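Long-range contacts in stage II sporulation protein Q (Bacillus subtilis, PDB 3TUF), which forms a channel with SpoIIIAH between forespore and mother cell, and takes part in forespore engulfment and in anchoring membrane proteins on the forespore side: residues V51-F57 with S81-A87; K56-T60 with A175-L179; D110-G114 with K154-S158; L125-S131 with H164-R170. All blocks are in the same frame, centred on the assembly; numbering follows the deposited sequence.

Contact 1. Residues V51-F57 with S81-A87; sequences VSVVKKF and SKGIDLA
Val53 lies beside Leu86 in an antiparallel strand pairing, 51-55 against 84-87, that adds one strand to the main sheet. The second strand pairs with strand 165-171 on its other side. Ser52 N bonds to Ala87 O at 2.9 Å, and Ala87 N returns to Ser52 O at 3.0 Å. Further on the register slips by one. Val54 N reaches Asp85 O at 2.6 Å, and Lys55 N makes a weak bond to the same oxygen. Val54 and Lys55 thus both face Asp85, a classic beta bulge. Asp85 N closes it on Lys55 O at 2.7 Å. The run from Ser81 to Asp85 probably corresponds to the HxxxD zinc motif of active M23 peptidases. Ser81 probably stands where they have the first histidine. Asp85 sends its carboxylate to His166 and Ser161. On the face of Val53, its CG2 meets Leu86 CD2 at 3.7 Å, the two chains slanting past each other. On the other face Lys55 and Asp85 run alongside, pointing the same way. Lys55 has CG anti to the backbone N (chi1 -174°), which lays CD against Ser81 CB at 3.6 Å. Bends near the end of the chain then carry NZ to Leu71 O and Asp160. Past the strand, Phe57 CD2 touches Lys82 C at 3.4 Å, and Ser81 O sits over one face of the ring, toward its rim. Replacing Phe57 by an alanine would probably open a gap beside the 81-83 backbone. Lys82 turns its amine to Lys184 O of the SpoIIIAH chain.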
loop_
_atom_site.group_PDB
_atom_site.type_symbol
_atom_site.label_atom_id
_atom_site.label_comp_id
_atom_site.label_asym_id
_atom_site.label_seq_id
_atom_site.Cartn_x
_atom_site.Cartn_y
_atom_site.Cartn_z
ATOM N N VAL A 51 25.010 37.907 18.405
ATOM C CA VAL A 51 24.529 36.532 18.281
ATOM C C VAL A 51 25.171 35.778 17.147
ATOM O O VAL A 51 25.686 36.389 16.190
ATOM C CB VAL A 51 22.987 36.386 18.202
ATOM C CG1 VAL A 51 22.360 36.855 19.542
ATOM C CG2 VAL A 51 22.406 37.137 16.980
ATOM N N SER A 52 25.133 34.449 17.268
ATOM C CA SER A 52 25.541 33.557 16.189
ATOM C C SER A 52 24.429 32.541 15.838
ATOM O O SER A 52 23.591 32.237 16.653
ATOM C CB SER A 52 26.806 32.823 16.602
ATOM O OG SER A 52 26.534 32.110 17.796
ATOM N N VAL A 53 24.426 32.048 14.606
ATOM C CA VAL A 53 23.559 30.937 14.199
ATOM C C VAL A 53 24.020 29.666 14.924
ATOM O O VAL A 53 25.134 29.242 14.746
ATOM C CB VAL A 53 23.697 30.722 12.690
ATOM C CG1 VAL A 53 22.884 29.515 12.259
ATOM C CG2 VAL A 53 23.250 31.975 11.908
ATOM N N VAL A 54 23.190 29.071 15.772
ATOM C CA VAL A 54 23.578 27.780 16.398
ATOM C C VAL A 54 22.887 26.552 15.785
ATOM O O VAL A 54 23.164 25.413 16.159
ATOM C CB VAL A 54 23.323 27.770 17.887
ATOM C CG1 VAL A 54 24.370 28.667 18.557
ATOM C CG2 VAL A 54 21.786 28.144 18.197
ATOM N N LYS A 55 21.951 26.799 14.876
ATOM C CA LYS A 55 21.454 25.760 14.029
ATOM C C LYS A 55 20.934 26.328 12.719
ATOM O O LYS A 55 20.286 27.410 12.671
ATOM C CB LYS A 55 20.393 24.924 14.720
ATOM C CG LYS A 55 19.953 23.693 13.880
ATOM C CD LYS A 55 18.539 23.154 14.334
ATOM C CE LYS A 55 18.564 22.623 15.793
ATOM N NZ LYS A 55 19.832 21.855 16.026
ATOM N N LYS A 56 21.260 25.566 11.669
ATOM C CA LYS A 56 20.997 25.906 10.258
ATOM C C LYS A 56 19.787 25.128 9.736
ATOM O O LYS A 56 19.370 24.125 10.358
ATOM C CB LYS A 56 22.229 25.569 9.380
ATOM C CG LYS A 56 23.431 26.432 9.614
ATOM C CD LYS A 56 24.626 25.846 8.788
ATOM C CE LYS A 56 25.936 26.561 9.156
ATOM N NZ LYS A 56 27.158 25.948 8.527
ATOM N N PHE A 57 19.255 25.612 8.602
ATOM C CA PHE A 57 18.137 25.044 7.927
ATOM C C PHE A 57 18.657 23.742 7.261
ATOM O O PHE A 57 19.697 23.728 6.676
ATOM C CB PHE A 57 17.690 26.083 6.913
ATOM C CG PHE A 57 16.635 25.601 5.981
ATOM C CD1 PHE A 57 16.949 24.747 4.933
ATOM C CD2 PHE A 57 15.318 26.000 6.145
ATOM C CE1 PHE A 57 15.922 24.278 4.026
ATOM C CE2 PHE A 57 14.286 25.545 5.264
ATOM C CZ PHE A 57 14.571 24.692 4.216
ATOM N N SER A 81 15.426 20.724 10.456
ATOM C CA SER A 81 15.295 22.135 10.894
ATOM C C SER A 81 14.694 23.021 9.767
ATOM O O SER A 81 15.225 23.004 8.693
ATOM C CB SER A 81 16.625 22.656 11.328
ATOM O OG SER A 81 16.563 24.068 11.364
ATOM N N LYS A 82 13.609 23.779 9.972
ATOM C CA LYS A 82 12.990 24.543 8.839
ATOM C C LYS A 82 13.332 26.038 8.860
ATOM O O LYS A 82 12.664 26.968 8.170
ATOM C CB LYS A 82 11.472 24.311 8.828
ATOM C CG LYS A 82 11.075 22.875 8.352
ATOM C CD LYS A 82 11.851 22.459 7.033
ATOM C CE LYS A 82 11.171 21.352 6.221
ATOM N NZ LYS A 82 11.595 21.446 4.809
ATOM N N GLY A 83 14.405 26.268 9.644
ATOM C CA GLY A 83 14.945 27.618 9.834
ATOM C C GLY A 83 16.292 27.667 10.547
ATOM O O GLY A 83 16.984 26.629 10.721
ATOM N N ILE A 84 16.686 28.878 10.956
ATOM C CA ILE A 84 17.896 29.010 11.737
ATOM C C ILE A 84 17.547 29.311 13.185
ATOM O O ILE A 84 16.465 29.878 13.477
ATOM C CB ILE A 84 18.782 30.092 11.179
ATOM C CG1 ILE A 84 18.049 31.438 11.281
ATOM C CG2 ILE A 84 19.148 29.748 9.728
ATOM C CD1 ILE A 84 18.676 32.627 10.557
ATOM N N ASP A 85 18.458 28.896 14.074
ATOM C CA ASP A 85 18.414 29.240 15.479
ATOM C C ASP A 85 19.558 30.177 15.790
ATOM O O ASP A 85 20.718 29.878 15.499
ATOM C CB ASP A 85 18.563 28.001 16.343
ATOM C CG ASP A 85 17.299 27.081 16.287
ATOM O OD1 ASP A 85 16.234 27.503 15.694
ATOM O OD2 ASP A 85 17.387 25.945 16.846
ATOM N N LEU A 86 19.233 31.298 16.408
ATOM C CA LEU A 86 20.229 32.308 16.786
ATOM C C LEU A 86 20.351 32.304 18.291
ATOM O O LEU A 86 19.305 32.269 18.979
ATOM C CB LEU A 86 19.740 33.688 16.338
ATOM C CG LEU A 86 19.838 33.783 14.833
ATOM C CD1 LEU A 86 18.935 34.911 14.268
ATOM C CD2 LEU A 86 21.358 33.935 14.387
ATOM N N ALA A 87 21.578 32.313 18.812
ATOM C CA ALA A 87 21.776 32.486 20.296
ATOM C C ALA A 87 22.986 33.399 20.530
ATOM O O ALA A 87 23.838 33.507 19.629
ATOM C CB ALA A 87 21.927 31.164 21.045
#

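Contact 2. Residues K56-T60 with A175-L179; sequences KFYET and AMNPL
Asn177 OD1 is held by two donors. A water donates to Asn177 OD1 at 2.9 Å and also accepts a hydrogen bond from Phe57 N, so it bridges the two segments. Leu179 N adds a weak bond from within the turn. The other end of the amide makes the direct link. Asn177 ND2 donates to Glu59 OE2 at 3.1 Å, and the bond is nearly straight (163°). The carboxylate oxygen lies in the amide plane, but the donor comes to it from above the carboxylate plane. Glu59 gets there through a bend at chi2, which brings its end toward Asn177. Next to these bonds lies the ring of Phe57. The backbone N of Asn177 sits over its centre, on the face opposite Ser81 O. Asn177 CB makes a CH-pi contact with the same face, 4.2 Å from the centroid of the Phe57 ring. Ring and amide are close to parallel, with planes 20° apart. Ala175 O meets the ring edge, 3.5 Å from Phe57 CZ, while Pro178 CD packs on Phe57 CB at 3.9 Å. A serine in place of Phe57 would probably lose the CH-pi contact and leave the Asn177 backbone without its aromatic cover. Met176 is bonded through its backbone to Ile169. The ring thus ties the loop after strand 51-55 to the end of the beta hairpin formed by strands 165-171 and 174-176 in the M23 fold.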
loop_
_atom_site.group_PDB
_atom_site.type_symbol
_atom_site.label_atom_id
_atom_site.label_comp_id
_atom_site.label_asym_id
_atom_site.label_seq_id
_atom_site.Cartn_x
_atom_site.Cartn_y
_atom_site.Cartn_z
ATOM N N LYS A 56 21.260 25.566 11.669
ATOM C CA LYS A 56 20.997 25.906 10.258
ATOM C C LYS A 56 19.787 25.128 9.736
ATOM O O LYS A 56 19.370 24.125 10.358
ATOM C CB LYS A 56 22.229 25.569 9.380
ATOM C CG LYS A 56 23.431 26.432 9.614
ATOM C CD LYS A 56 24.626 25.846 8.788
ATOM C CE LYS A 56 25.936 26.561 9.156
ATOM N NZ LYS A 56 27.158 25.948 8.527
ATOM N N PHE A 57 19.255 25.612 8.602
ATOM C CA PHE A 57 18.137 25.044 7.927
ATOM C C PHE A 57 18.657 23.742 7.261
ATOM O O PHE A 57 19.697 23.728 6.676
ATOM C CB PHE A 57 17.690 26.083 6.913
ATOM C CG PHE A 57 16.635 25.601 5.981
ATOM C CD1 PHE A 57 16.949 24.747 4.933
ATOM C CD2 PHE A 57 15.318 26.000 6.145
ATOM C CE1 PHE A 57 15.922 24.278 4.026
ATOM C CE2 PHE A 57 14.286 25.545 5.264
ATOM C CZ PHE A 57 14.571 24.692 4.216
ATOM N N TYR A 58 17.902 22.656 7.371
ATOM C CA TYR A 58 18.342 21.377 6.814
ATOM C C TYR A 58 18.477 21.409 5.289
ATOM O O TYR A 58 17.531 21.762 4.585
ATOM C CB TYR A 58 17.386 20.256 7.232
ATOM C CG TYR A 58 17.903 18.867 6.932
ATOM C CD1 TYR A 58 17.617 18.244 5.725
ATOM C CD2 TYR A 58 18.678 18.179 7.857
ATOM C CE1 TYR A 58 18.087 16.975 5.447
ATOM C CE2 TYR A 58 19.152 16.909 7.588
ATOM C CZ TYR A 58 18.854 16.311 6.382
ATOM O OH TYR A 58 19.324 15.048 6.109
ATOM N N GLU A 59 19.651 21.033 4.782
ATOM C CA GLU A 59 19.860 20.951 3.337
ATOM C C GLU A 59 20.229 19.495 2.974
ATOM O O GLU A 59 21.163 18.910 3.563
ATOM C CB GLU A 59 20.984 21.911 2.918
ATOM C CG GLU A 59 20.727 23.335 3.233
ATOM C CD GLU A 59 20.033 24.100 2.109
ATOM O OE1 GLU A 59 18.998 23.667 1.527
ATOM O OE2 GLU A 59 20.536 25.210 1.829
ATOM N N THR A 60 19.496 18.893 2.037
ATOM C CA THR A 60 19.651 17.455 1.773
ATOM C C THR A 60 21.002 17.074 1.133
ATOM O O THR A 60 21.435 15.899 1.217
ATOM C CB THR A 60 18.509 16.889 0.857
ATOM O OG1 THR A 60 18.918 17.025 -0.482
ATOM C CG2 THR A 60 17.235 17.705 0.979
ATOM N N ALA A 175 8.886 26.624 3.917
ATOM C CA ALA A 175 10.088 27.090 4.562
ATOM C C ALA A 175 11.273 27.020 3.629
ATOM O O ALA A 175 11.501 26.009 3.020
ATOM C CB ALA A 175 10.352 26.217 5.819
ATOM N N MET A 176 12.038 28.103 3.526
ATOM C CA MET A 176 13.266 28.100 2.730
ATOM C C MET A 176 14.408 28.466 3.607
ATOM O O MET A 176 14.202 28.980 4.703
ATOM C CB MET A 176 13.145 29.135 1.661
ATOM C CG MET A 176 11.798 28.996 1.033
ATOM S SD MET A 176 11.600 30.262 -0.163
ATOM C CE MET A 176 12.725 29.632 -1.472
ATOM N N ASN A 177 15.617 28.233 3.138
ATOM C CA ASN A 177 16.767 28.553 3.958
ATOM C C ASN A 177 16.903 30.063 4.262
ATOM O O ASN A 177 17.127 30.858 3.339
ATOM C CB ASN A 177 18.052 28.020 3.335
ATOM C CG ASN A 177 19.241 28.144 4.282
ATOM O OD1 ASN A 177 19.304 29.034 5.148
ATOM N ND2 ASN A 177 20.201 27.249 4.116
ATOM N N PRO A 178 16.779 30.467 5.562
ATOM C CA PRO A 178 16.971 31.905 5.799
ATOM C C PRO A 178 18.289 32.479 5.233
ATOM O O PRO A 178 18.252 33.471 4.471
ATOM C CB PRO A 178 16.799 32.030 7.347
ATOM C CG PRO A 178 15.796 30.825 7.665
ATOM C CD PRO A 178 16.380 29.756 6.810
ATOM N N LEU A 179 19.412 31.835 5.543
ATOM C CA LEU A 179 20.715 32.301 5.130
ATOM C C LEU A 179 20.784 32.627 3.655
ATOM O O LEU A 179 21.663 33.380 3.217
ATOM C CB LEU A 179 21.732 31.225 5.422
ATOM C CG LEU A 179 21.958 31.028 6.924
ATOM C CD1 LEU A 179 23.343 30.333 7.207
ATOM C CD2 LEU A 179 21.829 32.367 7.648
HETATM O O HOH W 1 20.884 27.685 7.202
#

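Contact 3. Residues D110-G114 with K154-S158; sequences DPVLG and KNLYS
Leu113 lies alongside Tyr157, both side chains pointing the same way. The Leu113 CD2 methyl sits over one face of the ring, offset toward the rim, and comes within 3.4 Å of Tyr157 CG. This is a CH-pi contact. Tyr157 has CG anti to its backbone N (chi1 -157°), and that rotation brings the ring under the methyl. Val112 comes to the same ring at a slant. Val112 CG1 is 3.7 Å from Tyr157 CD1. The two residues thus share one aromatic side chain, one over the face and one obliquely. Leu156 also faces the hairpin loop, with Leu156 CD1 3.3 Å from Pro111 O. The polar link runs through one carbonyl. Tyr157 N donates to Val112 O at 3.2 Å, from above the carbonyl plane, and Leu156 N adds a weak bond to the same oxygen. A water donates to Pro111 O at 2.9 Å and accepts from Leu156 N, so the backbones are also bridged by solvent. The shape of 110-114 is set from inside. Asp110 OD1 accepts twice: Val112 N gives an Asx turn, and Leu113 N completes an Asx motif. Asp110 N also bonds to Gly114 O at 2.8 Å. Gly114 has a positive phi (76°), which favours glycine. The segment is the loop of the beta hairpin joining strands 102-110 and 116-120. It rests on the loop that leads from strand 148-151 to strand 165-171, and both Leu113 and Tyr157 also touch Gln130 of strand 125-132.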
loop_
_atom_site.group_PDB
_atom_site.type_symbol
_atom_site.label_atom_id
_atom_site.label_comp_id
_atom_site.label_asym_id
_atom_site.label_seq_id
_atom_site.Cartn_x
_atom_site.Cartn_y
_atom_site.Cartn_z
ATOM N N ASP A 110 2.910 28.588 23.167
ATOM C CA ASP A 110 2.677 27.181 22.907
ATOM C C ASP A 110 3.468 26.430 23.973
ATOM O O ASP A 110 4.622 26.766 24.247
ATOM C CB ASP A 110 3.283 26.852 21.581
ATOM C CG ASP A 110 3.087 25.431 21.210
ATOM O OD1 ASP A 110 3.817 24.519 21.733
ATOM O OD2 ASP A 110 2.171 25.266 20.365
ATOM N N PRO A 111 2.887 25.391 24.575
ATOM C CA PRO A 111 3.679 24.800 25.700
ATOM C C PRO A 111 4.949 24.070 25.257
ATOM O O PRO A 111 5.879 23.889 26.064
ATOM C CB PRO A 111 2.705 23.838 26.361
ATOM C CG PRO A 111 1.692 23.442 25.138
ATOM C CD PRO A 111 1.581 24.733 24.338
ATOM N N VAL A 112 5.006 23.681 23.984
ATOM C CA VAL A 112 6.199 23.036 23.454
ATOM C C VAL A 112 7.123 24.016 22.739
ATOM O O VAL A 112 8.343 23.991 22.947
ATOM C CB VAL A 112 5.786 21.988 22.487
ATOM C CG1 VAL A 112 7.017 21.417 21.680
ATOM C CG2 VAL A 112 5.061 20.924 23.254
ATOM N N LEU A 113 6.537 24.859 21.897
ATOM C CA LEU A 113 7.285 25.841 21.095
ATOM C C LEU A 113 7.715 27.165 21.809
ATOM O O LEU A 113 8.568 27.898 21.295
ATOM C CB LEU A 113 6.496 26.154 19.809
ATOM C CG LEU A 113 6.221 24.964 18.862
ATOM C CD1 LEU A 113 5.491 25.375 17.495
ATOM C CD2 LEU A 113 7.529 24.188 18.607
ATOM N N GLY A 114 7.186 27.463 22.998
ATOM C CA GLY A 114 7.303 28.827 23.607
ATOM C C GLY A 114 6.325 29.769 22.881
ATOM O O GLY A 114 5.393 29.344 22.159
ATOM N N LYS A 154 14.275 29.759 26.016
ATOM C CA LYS A 154 14.411 28.319 25.836
ATOM C C LYS A 154 13.030 27.691 25.615
ATOM O O LYS A 154 11.983 28.328 25.941
ATOM C CB LYS A 154 15.021 27.616 27.053
ATOM C CG LYS A 154 16.022 28.392 27.891
ATOM C CD LYS A 154 16.629 27.341 28.783
ATOM C CE LYS A 154 17.402 27.868 29.994
ATOM N NZ LYS A 154 18.894 27.640 29.755
ATOM N N ASN A 155 13.072 26.409 25.202
ATOM C CA ASN A 155 12.022 25.692 24.543
ATOM C C ASN A 155 11.994 24.282 24.935
ATOM O O ASN A 155 13.047 23.697 25.234
ATOM C CB ASN A 155 12.431 25.530 23.087
ATOM C CG ASN A 155 11.367 25.914 22.225
ATOM O OD1 ASN A 155 10.246 26.233 22.737
ATOM N ND2 ASN A 155 11.627 25.956 20.947
ATOM N N LEU A 156 10.839 23.659 24.789
ATOM C CA LEU A 156 10.810 22.187 24.888
ATOM C C LEU A 156 11.292 21.532 23.593
ATOM O O LEU A 156 12.105 20.622 23.615
ATOM C CB LEU A 156 9.435 21.674 25.328
ATOM C CG LEU A 156 9.257 21.818 26.859
ATOM C CD1 LEU A 156 7.801 21.522 27.268
ATOM C CD2 LEU A 156 10.294 20.996 27.689
ATOM N N TYR A 157 10.820 22.078 22.481
ATOM C CA TYR A 157 11.069 21.566 21.141
ATOM C C TYR A 157 12.571 21.330 20.806
ATOM O O TYR A 157 12.989 20.197 20.504
ATOM C CB TYR A 157 10.421 22.538 20.164
ATOM C CG TYR A 157 10.085 21.952 18.817
ATOM C CD1 TYR A 157 9.115 20.941 18.684
ATOM C CD2 TYR A 157 10.708 22.426 17.672
ATOM C CE1 TYR A 157 8.787 20.419 17.457
ATOM C CE2 TYR A 157 10.400 21.914 16.437
ATOM C CZ TYR A 157 9.447 20.913 16.333
ATOM O OH TYR A 157 9.161 20.417 15.086
ATOM N N SER A 158 13.381 22.378 20.885
ATOM C CA SER A 158 14.792 22.193 20.689
ATOM C C SER A 158 15.540 22.591 21.944
ATOM O O SER A 158 16.028 23.694 22.033
ATOM C CB SER A 158 15.273 22.992 19.454
ATOM O OG SER A 158 14.423 24.118 19.190
HETATM O O HOH W 2 8.390 25.327 25.569
#

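Contact 4. Residues L125-S131 with H164-R170; sequences LSTVYQS and HVHFEIR
Leu125, Thr127 and Tyr129 pack against Ile169 and Phe167 on one face of an antiparallel strand pair. This face is tight. Leu125 CD2 and Ile169 CG2 are 3.4 Å apart, closer than usual for two methyls. Phe167 has CG anti to its backbone N (chi1 170°), which sets CE1 against two neighbours. Phe167 CE1 is 3.5 Å from Thr127 CG2. On the tyrosine side, Phe167 CE1 is 3.6 Å from Tyr129 CE2. The two aromatic rings run side by side at an oblique 45° between their planes. The other face is mostly polar, with waters at both ends. There Gln130 and His166 lie alongside, with Gln130 CG 3.7 Å from His166 CB. Gln130 NE2 donates to a water at 3.1 Å, and a weak hydrogen bond also links this water to His164 NE2. His164 ND1 bonds to Gly162 O. At the far end a second water joins Ser126 OG to Arg170 O, the latter weakly. Partly exposed Arg170 passes Val128 at a slant, with Arg170 NH1 4.1 Å from Val128 CG2. His166 NE2 bonds to Glu168 OE2; the modelled length is very short and doubtful. Ser131 CB sits over the face of the His164 ring. His164 and His166 form the HxH motif of the M23 family. Between the faces, backbone bonds tie Ser126 to Arg170, Val128 to Glu168 and Gln130 to His166; Gln130 N to His166 O is weak. In the sheet, strand 116-120 flanks 125-132, while strands 84-88 and 174-176 both pair with 165-171.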
loop_
_atom_site.group_PDB
_atom_site.type_symbol
_atom_site.label_atom_id
_atom_site.label_comp_id
_atom_site.label_asym_id
_atom_site.label_seq_id
_atom_site.Cartn_x
_atom_site.Cartn_y
_atom_site.Cartn_z
ATOM N N LEU A 125 4.615 35.553 1.169
ATOM C CA LEU A 125 5.800 35.522 2.027
ATOM C C LEU A 125 5.410 35.748 3.505
ATOM O O LEU A 125 4.439 36.438 3.816
ATOM C CB LEU A 125 6.760 36.618 1.608
ATOM C CG LEU A 125 8.210 36.278 1.358
ATOM C CD1 LEU A 125 8.971 37.539 1.716
ATOM C CD2 LEU A 125 8.712 35.165 2.187
ATOM N N SER A 126 6.183 35.192 4.421
ATOM C CA SER A 126 5.894 35.441 5.814
ATOM C C SER A 126 7.045 34.908 6.661
ATOM O O SER A 126 7.822 34.050 6.215
ATOM C CB SER A 126 4.582 34.752 6.166
ATOM O OG SER A 126 4.797 33.373 6.142
ATOM N N THR A 127 7.181 35.418 7.873
ATOM C CA THR A 127 8.272 34.993 8.744
ATOM C C THR A 127 7.794 34.495 10.070
ATOM O O THR A 127 6.743 34.930 10.561
ATOM C CB THR A 127 9.261 36.140 9.044
ATOM O OG1 THR A 127 8.562 37.401 9.117
ATOM C CG2 THR A 127 10.297 36.189 8.014
ATOM N N VAL A 128 8.590 33.632 10.681
ATOM C CA VAL A 128 8.163 32.931 11.910
ATOM C C VAL A 128 9.255 33.053 12.959
ATOM O O VAL A 128 10.469 32.834 12.722
ATOM C CB VAL A 128 7.770 31.417 11.640
ATOM C CG1 VAL A 128 7.332 30.630 12.929
ATOM C CG2 VAL A 128 6.684 31.329 10.554
ATOM N N TYR A 129 8.814 33.446 14.139
ATOM C CA TYR A 129 9.724 33.624 15.244
ATOM C C TYR A 129 9.114 32.838 16.335
ATOM O O TYR A 129 7.892 32.981 16.603
ATOM C CB TYR A 129 9.729 35.085 15.633
ATOM C CG TYR A 129 9.850 36.009 14.436
ATOM C CD1 TYR A 129 8.733 36.272 13.620
ATOM C CD2 TYR A 129 11.075 36.604 14.110
ATOM C CE1 TYR A 129 8.800 37.120 12.502
ATOM C CE2 TYR A 129 11.182 37.466 12.964
ATOM C CZ TYR A 129 10.016 37.702 12.178
ATOM O OH TYR A 129 10.105 38.521 11.083
ATOM N N GLN A 130 9.932 32.034 16.996
ATOM C CA GLN A 130 9.391 30.994 17.836
ATOM C C GLN A 130 10.460 30.676 18.839
ATOM O O GLN A 130 11.582 31.043 18.622
ATOM C CB GLN A 130 9.028 29.814 16.918
ATOM C CG GLN A 130 9.652 28.505 17.297
ATOM C CD GLN A 130 9.193 27.344 16.457
ATOM O OE1 GLN A 130 8.214 27.457 15.650
ATOM N NE2 GLN A 130 9.905 26.193 16.631
ATOM N N SER A 131 10.135 30.016 19.953
ATOM C CA SER A 131 11.019 29.946 21.173
ATOM C C SER A 131 11.153 31.227 22.061
ATOM O O SER A 131 11.953 31.258 23.044
ATOM C CB SER A 131 12.393 29.356 20.897
ATOM O OG SER A 131 12.820 28.669 22.085
ATOM N N HIS A 164 17.306 30.876 22.788
ATOM C CA HIS A 164 17.456 31.279 21.369
ATOM C C HIS A 164 16.227 31.852 20.701
ATOM O O HIS A 164 15.167 31.903 21.306
ATOM C CB HIS A 164 17.821 30.057 20.557
ATOM C CG HIS A 164 16.684 29.069 20.394
ATOM N ND1 HIS A 164 16.267 28.221 21.416
ATOM C CD2 HIS A 164 15.898 28.785 19.322
ATOM C CE1 HIS A 164 15.277 27.466 20.983
ATOM N NE2 HIS A 164 15.036 27.788 19.715
ATOM N N VAL A 165 16.322 32.234 19.435
ATOM C CA VAL A 165 15.077 32.353 18.653
ATOM C C VAL A 165 15.163 31.417 17.437
ATOM O O VAL A 165 16.218 31.337 16.805
ATOM C CB VAL A 165 14.807 33.820 18.204
ATOM C CG1 VAL A 165 16.013 34.400 17.387
ATOM C CG2 VAL A 165 13.584 33.919 17.364
ATOM N N HIS A 166 14.094 30.675 17.137
ATOM C CA HIS A 166 14.003 29.982 15.879
ATOM C C HIS A 166 13.355 30.901 14.838
ATOM O O HIS A 166 12.296 31.462 15.080
ATOM C CB HIS A 166 13.142 28.750 16.036
ATOM C CG HIS A 166 13.022 27.915 14.781
ATOM N ND1 HIS A 166 14.058 27.149 14.298
ATOM C CD2 HIS A 166 11.989 27.725 13.927
ATOM C CE1 HIS A 166 13.669 26.508 13.203
ATOM N NE2 HIS A 166 12.421 26.854 12.946
ATOM N N PHE A 167 13.981 31.049 13.675
ATOM C CA PHE A 167 13.478 31.968 12.695
ATOM C C PHE A 167 13.279 31.299 11.316
ATOM O O PHE A 167 14.141 30.538 10.815
ATOM C CB PHE A 167 14.476 33.071 12.572
ATOM C CG PHE A 167 14.220 33.979 11.425
ATOM C CD1 PHE A 167 13.107 34.784 11.423
ATOM C CD2 PHE A 167 15.085 34.012 10.358
ATOM C CE1 PHE A 167 12.818 35.643 10.377
ATOM C CE2 PHE A 167 14.823 34.883 9.267
ATOM C CZ PHE A 167 13.675 35.704 9.273
ATOM N N GLU A 168 12.171 31.606 10.666
ATOM C CA GLU A 168 11.846 30.969 9.417
ATOM C C GLU A 168 11.297 31.988 8.433
ATOM O O GLU A 168 10.675 32.987 8.858
ATOM C CB GLU A 168 10.808 29.869 9.678
ATOM C CG GLU A 168 11.319 28.698 10.529
ATOM C CD GLU A 168 10.235 27.650 10.711
ATOM O OE1 GLU A 168 9.139 27.861 10.095
ATOM O OE2 GLU A 168 10.451 26.622 11.456
ATOM N N ILE A 169 11.550 31.755 7.134
ATOM C CA ILE A 169 10.945 32.561 6.055
ATOM C C ILE A 169 10.272 31.495 5.304
ATOM O O ILE A 169 10.909 30.436 5.071
ATOM C CB ILE A 169 11.942 33.167 5.002
ATOM C CG1 ILE A 169 13.205 33.668 5.639
ATOM C CG2 ILE A 169 11.336 34.288 4.182
ATOM C CD1 ILE A 169 14.071 32.488 5.985
ATOM N N ARG A 170 9.014 31.764 4.936
ATOM C CA ARG A 170 8.164 30.844 4.192
ATOM C C ARG A 170 7.553 31.596 3.026
ATOM O O ARG A 170 7.207 32.794 3.157
ATOM C CB ARG A 170 7.029 30.286 5.069
ATOM C CG ARG A 170 7.486 29.758 6.418
ATOM C CD ARG A 170 6.474 28.955 7.118
ATOM N NE ARG A 170 7.016 27.616 7.155
ATOM C CZ ARG A 170 7.128 26.885 8.253
ATOM N NH1 ARG A 170 6.651 27.386 9.413
ATOM N NH2 ARG A 170 7.689 25.659 8.170
HETATM O O HOH W 3 4.408 32.077 3.698
HETATM O O HOH W 4 12.591 26.027 18.159
#

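In the fold
Contact 4 is the buried centre, and the other three are only partly buried. Contacts 1 and 4 are adjacent strand pairings of one sheet and rest on backbone ladders; contact 4 adds tight apolar packing on one face. Asp85 and His166 meet between them, at positions that in active M23 enzymes bind zinc. Contact 2 continues the chain of contact 1 and shares Phe57, but relies on one ring, an amide-carboxylate bond and a water. It reaches strand 165-171 through the hairpin strand 174-176. Contact 3 is a loop-to-loop contact about 20 Å from contact 2, centre to centre. It rests on a carbonyl, a water and a CH-pi contact, and touches contact 4 near Gln130 and Ser131.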